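Protein similar to metal-dependent hydrolase (Staphylococcus aureus subsp. aureus Mu50, PDB 3ESH) probably acts as a metal-dependent hydrolase of the metallo-beta-lactamase superfamily. Local coordinates at residues M1-H9 and I194-V202; S182-I191 and A201-P209. All blocks are in the same frame, centred on the assembly; numbering follows the deposited sequence.

Interaction 1: residues M1-H9 and I194-V202; sequences MKIGDISIH and IESQGDKAV
A chi1 of -168° carries S196 OG away from its backbone N and to the N-H of D5, whereas D199 CG, beside the backbone N (chi1 -52°), brings the carboxylate to G4. D5 N donates to S196 OG over 2.7 Å, and the G4 N-H reaches D199 OD2 at 2.6 Å on the anti lone pair, the side facing away from OD1; that bond is bent, with 141° at the hydrogen. Consecutive N-H groups of one turn are thus gripped by two side chains of another. Both are type II' turns, I3-I6 and S196-D199, so two beta hairpins meet at their tips, one from each of the two sheets that face each other in the metallo-beta-lactamase sandwich. Next to the polar pair, I3 lays CG2 against D199 CB (3.3 Å) and CG1 against A201 CB (3.8 Å). Deeper between the sheets, I6 CD1 slants across I194 CG2 at 3.5 Å, while I8 and I194 meet tip to tip through their CD1 atoms (3.4 Å). I53 of strand 51-54 and L248 of strand 246-248 extend this apolar layer around I194. On the far side of the second hairpin, K200 NZ forms a salt bridge with E195 OE2.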
# COMPACT_ATOMS: atom_id res chain seq x y z
N MSE A 1 -13.45 -20.26 36.39
CA MSE A 1 -13.79 -18.91 35.85
C MSE A 1 -15.18 -18.88 35.24
O MSE A 1 -15.58 -19.80 34.54
CB MSE A 1 -12.78 -18.50 34.78
CG MSE A 1 -11.72 -17.51 35.22
SE MSE A 1 -11.93 -15.79 34.34
CE MSE A 1 -12.03 -16.41 32.51
N LYS A 2 -15.92 -17.81 35.51
CA LYS A 2 -17.25 -17.67 34.93
C LYS A 2 -17.50 -16.25 34.42
O LYS A 2 -17.35 -15.28 35.15
CB LYS A 2 -18.34 -18.08 35.92
CG LYS A 2 -18.52 -17.16 37.13
CD LYS A 2 -19.96 -17.20 37.66
CE LYS A 2 -20.35 -18.55 38.28
NZ LYS A 2 -19.81 -18.75 39.66
N ILE A 3 -17.83 -16.15 33.14
CA ILE A 3 -18.16 -14.87 32.52
C ILE A 3 -19.62 -15.04 32.14
O ILE A 3 -19.94 -15.71 31.17
CB ILE A 3 -17.31 -14.59 31.23
CG1 ILE A 3 -15.86 -14.27 31.59
CG2 ILE A 3 -17.86 -13.41 30.47
CD1 ILE A 3 -15.08 -15.45 32.03
N GLY A 4 -20.51 -14.44 32.93
CA GLY A 4 -21.93 -14.58 32.65
C GLY A 4 -22.31 -16.05 32.60
O GLY A 4 -22.03 -16.79 33.55
N ASP A 5 -22.92 -16.48 31.50
CA ASP A 5 -23.33 -17.87 31.36
C ASP A 5 -22.18 -18.73 30.85
O ASP A 5 -22.29 -19.96 30.80
CB ASP A 5 -24.50 -18.01 30.37
CG ASP A 5 -25.73 -17.22 30.81
OD1 ASP A 5 -26.05 -17.24 32.02
OD2 ASP A 5 -26.37 -16.60 29.94
N ILE A 6 -21.08 -18.09 30.47
CA ILE A 6 -19.93 -18.81 29.94
C ILE A 6 -18.93 -19.27 30.99
O ILE A 6 -18.53 -18.51 31.88
CB ILE A 6 -19.19 -17.96 28.87
CG1 ILE A 6 -20.17 -17.56 27.76
CG2 ILE A 6 -18.02 -18.75 28.30
CD1 ILE A 6 -19.55 -16.76 26.63
N SER A 7 -18.51 -20.53 30.89
CA SER A 7 -17.53 -21.08 31.80
C SER A 7 -16.16 -21.10 31.09
O SER A 7 -16.05 -21.55 29.95
CB SER A 7 -17.96 -22.48 32.23
OG SER A 7 -17.16 -22.96 33.28
N ILE A 8 -15.12 -20.62 31.77
CA ILE A 8 -13.79 -20.57 31.18
C ILE A 8 -12.77 -21.31 32.04
O ILE A 8 -12.72 -21.10 33.24
CB ILE A 8 -13.31 -19.11 31.03
CG1 ILE A 8 -14.24 -18.33 30.09
CG2 ILE A 8 -11.89 -19.08 30.49
CD1 ILE A 8 -14.20 -18.79 28.65
N HIS A 9 -11.95 -22.16 31.42
CA HIS A 9 -10.92 -22.92 32.13
C HIS A 9 -9.68 -23.09 31.26
O HIS A 9 -9.71 -22.82 30.07
CB HIS A 9 -11.41 -24.31 32.52
CG HIS A 9 -12.60 -24.30 33.42
ND1 HIS A 9 -13.89 -24.46 32.95
CD2 HIS A 9 -12.71 -24.11 34.75
CE1 HIS A 9 -14.74 -24.37 33.96
NE2 HIS A 9 -14.05 -24.16 35.06
N ILE A 194 -14.50 -12.62 24.92
CA ILE A 194 -15.65 -13.38 25.39
C ILE A 194 -16.56 -12.47 26.19
O ILE A 194 -16.10 -11.75 27.08
CB ILE A 194 -15.18 -14.53 26.29
CG1 ILE A 194 -13.99 -15.24 25.65
CG2 ILE A 194 -16.30 -15.53 26.49
CD1 ILE A 194 -13.36 -16.30 26.51
N GLU A 195 -17.85 -12.48 25.88
CA GLU A 195 -18.82 -11.64 26.59
C GLU A 195 -20.13 -12.37 26.84
O GLU A 195 -20.71 -12.92 25.93
CB GLU A 195 -19.10 -10.36 25.81
CG GLU A 195 -17.98 -9.33 25.84
CD GLU A 195 -18.22 -8.15 24.90
OE1 GLU A 195 -17.83 -8.24 23.70
OE2 GLU A 195 -18.81 -7.14 25.34
N SER A 196 -20.56 -12.39 28.10
CA SER A 196 -21.82 -13.03 28.51
C SER A 196 -22.35 -12.16 29.64
O SER A 196 -21.59 -11.80 30.54
CB SER A 196 -21.57 -14.46 29.00
OG SER A 196 -22.80 -15.17 29.13
N GLN A 197 -23.64 -11.84 29.61
CA GLN A 197 -24.20 -10.96 30.63
C GLN A 197 -23.41 -9.67 30.52
O GLN A 197 -23.19 -9.17 29.41
CB GLN A 197 -24.01 -11.54 32.04
CG GLN A 197 -25.17 -12.33 32.59
CD GLN A 197 -25.56 -13.48 31.70
OE1 GLN A 197 -26.10 -13.29 30.60
NE2 GLN A 197 -25.28 -14.70 32.15
N GLY A 198 -22.95 -9.14 31.64
CA GLY A 198 -22.17 -7.92 31.59
C GLY A 198 -20.68 -8.19 31.67
O GLY A 198 -19.87 -7.29 31.49
N ASP A 199 -20.33 -9.44 31.93
CA ASP A 199 -18.93 -9.83 32.06
C ASP A 199 -18.17 -9.87 30.75
O ASP A 199 -18.71 -10.25 29.70
CB ASP A 199 -18.83 -11.19 32.75
CG ASP A 199 -19.60 -11.24 34.05
OD1 ASP A 199 -19.59 -10.23 34.77
OD2 ASP A 199 -20.21 -12.29 34.34
N LYS A 200 -16.89 -9.49 30.82
CA LYS A 200 -16.04 -9.45 29.65
C LYS A 200 -14.67 -10.06 29.92
O LYS A 200 -14.10 -9.87 30.99
CB LYS A 200 -15.90 -8.00 29.19
CG LYS A 200 -17.24 -7.30 29.00
CD LYS A 200 -17.06 -5.81 28.78
CE LYS A 200 -18.39 -5.09 28.69
NZ LYS A 200 -19.21 -5.59 27.55
N ALA A 201 -14.17 -10.82 28.95
CA ALA A 201 -12.87 -11.44 29.06
C ALA A 201 -12.19 -11.34 27.71
O ALA A 201 -12.87 -11.26 26.68
CB ALA A 201 -13.00 -12.89 29.46
N VAL A 202 -10.87 -11.33 27.71
CA VAL A 202 -10.13 -11.25 26.47
C VAL A 202 -8.80 -11.97 26.55
O VAL A 202 -8.15 -12.00 27.59
CB VAL A 202 -9.87 -9.78 26.06
CG1 VAL A 202 -8.97 -9.11 27.07
CG2 VAL A 202 -9.27 -9.73 24.66

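Interaction 2: residues S182-I191 and A201-P209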
# COMPACT_ATOMS: atom_id res chain seq x y z
N SER A 182 -5.36 -8.98 14.56
CA SER A 182 -4.55 -7.94 15.18
C SER A 182 -3.23 -7.72 14.46
O SER A 182 -2.78 -6.59 14.32
CB SER A 182 -4.26 -8.25 16.65
OG SER A 182 -3.19 -9.17 16.78
N GLY A 183 -2.62 -8.80 14.00
CA GLY A 183 -1.35 -8.68 13.34
C GLY A 183 -0.31 -8.42 14.40
O GLY A 183 -0.59 -8.59 15.58
N GLY A 184 0.88 -8.01 14.00
CA GLY A 184 1.91 -7.72 14.99
C GLY A 184 2.83 -8.88 15.25
O GLY A 184 3.86 -9.00 14.58
N HIS A 185 2.47 -9.74 16.20
CA HIS A 185 3.30 -10.91 16.50
C HIS A 185 3.42 -11.75 15.24
O HIS A 185 4.46 -12.33 14.94
CB HIS A 185 2.63 -11.77 17.57
CG HIS A 185 3.38 -13.02 17.89
ND1 HIS A 185 4.51 -13.04 18.68
CD2 HIS A 185 3.17 -14.30 17.50
CE1 HIS A 185 4.97 -14.27 18.76
NE2 HIS A 185 4.17 -15.06 18.06
N SER A 186 2.32 -11.79 14.52
CA SER A 186 2.23 -12.56 13.29
C SER A 186 1.44 -11.69 12.32
O SER A 186 0.67 -10.86 12.75
CB SER A 186 1.45 -13.84 13.59
OG SER A 186 1.62 -14.75 12.55
N PHE A 187 1.62 -11.87 11.03
CA PHE A 187 0.86 -11.04 10.11
C PHE A 187 -0.61 -11.36 10.26
O PHE A 187 -1.46 -10.50 10.08
CB PHE A 187 1.24 -11.26 8.66
CG PHE A 187 0.53 -10.32 7.73
CD1 PHE A 187 0.97 -9.00 7.59
CD2 PHE A 187 -0.62 -10.72 7.06
CE1 PHE A 187 0.26 -8.10 6.81
CE2 PHE A 187 -1.33 -9.83 6.28
CZ PHE A 187 -0.90 -8.52 6.15
N GLY A 188 -0.91 -12.61 10.59
CA GLY A 188 -2.30 -13.01 10.74
C GLY A 188 -2.72 -13.23 12.17
O GLY A 188 -3.79 -13.79 12.42
N HIS A 189 -1.91 -12.79 13.12
CA HIS A 189 -2.24 -12.98 14.52
C HIS A 189 -3.61 -12.44 14.86
O HIS A 189 -4.01 -11.37 14.40
CB HIS A 189 -1.18 -12.34 15.40
CG HIS A 189 -1.38 -12.60 16.86
ND1 HIS A 189 -2.31 -11.92 17.62
CD2 HIS A 189 -0.76 -13.47 17.70
CE1 HIS A 189 -2.25 -12.35 18.87
NE2 HIS A 189 -1.33 -13.29 18.94
N THR A 190 -4.32 -13.20 15.71
CA THR A 190 -5.68 -12.89 16.12
C THR A 190 -5.89 -12.88 17.65
O THR A 190 -5.24 -13.62 18.38
CB THR A 190 -6.67 -13.92 15.48
OG1 THR A 190 -6.55 -13.87 14.05
CG2 THR A 190 -8.12 -13.65 15.87
N ILE A 191 -6.78 -12.02 18.13
CA ILE A 191 -7.10 -11.96 19.55
C ILE A 191 -8.56 -12.37 19.68
O ILE A 191 -9.32 -12.27 18.73
CB ILE A 191 -6.89 -10.54 20.13
CG1 ILE A 191 -7.87 -9.57 19.51
CG2 ILE A 191 -5.47 -10.07 19.85
CD1 ILE A 191 -8.15 -8.39 20.38
N ALA A 201 -14.17 -10.82 28.95
CA ALA A 201 -12.87 -11.44 29.06
C ALA A 201 -12.19 -11.34 27.71
O ALA A 201 -12.87 -11.26 26.68
CB ALA A 201 -13.00 -12.89 29.46
N VAL A 202 -10.87 -11.33 27.71
CA VAL A 202 -10.13 -11.25 26.47
C VAL A 202 -8.80 -11.97 26.55
O VAL A 202 -8.15 -12.00 27.59
CB VAL A 202 -9.87 -9.78 26.06
CG1 VAL A 202 -8.97 -9.11 27.07
CG2 VAL A 202 -9.27 -9.73 24.66
N HIS A 203 -8.41 -12.58 25.44
CA HIS A 203 -7.14 -13.27 25.34
C HIS A 203 -6.45 -12.63 24.16
O HIS A 203 -6.86 -12.81 23.02
CB HIS A 203 -7.33 -14.77 25.07
CG HIS A 203 -6.04 -15.48 24.81
ND1 HIS A 203 -4.98 -15.44 25.68
CD2 HIS A 203 -5.64 -16.22 23.75
CE1 HIS A 203 -3.97 -16.13 25.16
NE2 HIS A 203 -4.35 -16.60 24.00
N MSE A 204 -5.40 -11.86 24.43
CA MSE A 204 -4.67 -11.17 23.38
C MSE A 204 -3.53 -11.99 22.76
O MSE A 204 -2.64 -11.43 22.12
CB MSE A 204 -4.18 -9.82 23.90
CG MSE A 204 -5.30 -8.81 23.86
SE MSE A 204 -4.90 -7.22 24.77
CE MSE A 204 -3.53 -6.58 23.62
N GLY A 205 -3.58 -13.31 22.93
CA GLY A 205 -2.54 -14.15 22.37
C GLY A 205 -1.12 -13.65 22.61
O GLY A 205 -0.83 -13.08 23.65
N ASP A 206 -0.23 -13.86 21.63
CA ASP A 206 1.16 -13.46 21.79
C ASP A 206 1.44 -11.96 21.63
O ASP A 206 2.58 -11.56 21.45
CB ASP A 206 2.05 -14.27 20.85
CG ASP A 206 2.25 -15.69 21.34
OD1 ASP A 206 1.86 -15.99 22.48
OD2 ASP A 206 2.81 -16.52 20.58
N ILE A 207 0.39 -11.16 21.69
CA ILE A 207 0.53 -9.72 21.59
C ILE A 207 0.51 -9.20 23.05
O ILE A 207 0.73 -8.02 23.32
CB ILE A 207 -0.60 -9.11 20.69
CG1 ILE A 207 0.02 -8.22 19.63
CG2 ILE A 207 -1.58 -8.29 21.50
CD1 ILE A 207 1.11 -8.89 18.84
N PHE A 208 0.25 -10.12 23.98
CA PHE A 208 0.23 -9.87 25.42
C PHE A 208 0.43 -11.26 26.02
O PHE A 208 -0.45 -11.79 26.70
CB PHE A 208 -1.12 -9.29 25.84
CG PHE A 208 -1.13 -8.71 27.25
CD1 PHE A 208 -2.29 -8.13 27.76
CD2 PHE A 208 0.01 -8.75 28.05
CE1 PHE A 208 -2.31 -7.59 29.06
CE2 PHE A 208 -0.00 -8.21 29.34
CZ PHE A 208 -1.17 -7.63 29.84
N PRO A 209 1.61 -11.87 25.79
CA PRO A 209 2.01 -13.20 26.25
C PRO A 209 1.82 -13.49 27.73
O PRO A 209 1.16 -14.45 28.11
CB PRO A 209 3.48 -13.29 25.84
CG PRO A 209 3.60 -12.30 24.74
CD PRO A 209 2.77 -11.16 25.22
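H185 and D206 meet as ring and methylene: D206 CB stands 3.4 Å from the centroid of the imidazole, almost exactly on the ring normal, in a CH-pi contact. The carboxylate beyond it is turned 76° from the ring plane; its OD2 lies 3.2 Å from H185 NE2, at an angle too poor for a hydrogen bond. H185 gets there with CG trans to its backbone N (chi1 177°), and its ND1 is hydrogen-bonded to D223 OD1. H189 has nearly the same first torsion but presents its edge instead. Its NE2 accepts a weak, bent bond from D206 N at 3.0 Å, while ND1 donates to S182 OG, also at 3.0 Å, which lies somewhat out of the ring plane. S182 OG in turn donates to G183 O, and the H189 ring is held at both nitrogens, through ND1 within its own loop and weakly through NE2 to the other. These loops sit at the open end of the hairpin 190-196/199-203, where the metallo-beta-lactamase fold gathers its metal ligands. H185 and D206, together with H110, face one vacant point, an arrangement consistent with an empty metal site; H108 meets both histidine rings and forms a weak hydrogen bond with D206 OD2. G205, at positive phi, passes the edge of the H189 ring with backbone alone. I207 has a chi1 of -129°, well off the staggered positions, and this turns CD1 against H185, 3.1 Å from its N and 3.5 Å from its CB. On the strand side, I191 holds CG1 between its backbone N and carbonyl carbon, which directs CG2 at M204 CA (3.8 Å); the selenomethionine's CG lies 4.2 Å from the same methyl.

How the interactions relate
The chain opens with the hairpin M1-H9, at the edge of the first large sheet, and interaction 1 closes a loop of 184 residues by docking it on I194-V202, the tip of a hairpin in the second sheet. Interaction 2 closes a far shorter loop: only nine residues, 192-200, separate S182-I191 from A201-P209. Because 182-191 falls between the two segments of interaction 1 while 201-209 begins within the second and runs past it, the contacts cross, sharing A201 and V202. The centres lie about 19 Å apart. At the turn end, hairpin 190-196/199-203 joins the two sheets; at its other end it leads into the loops of the possible metal site.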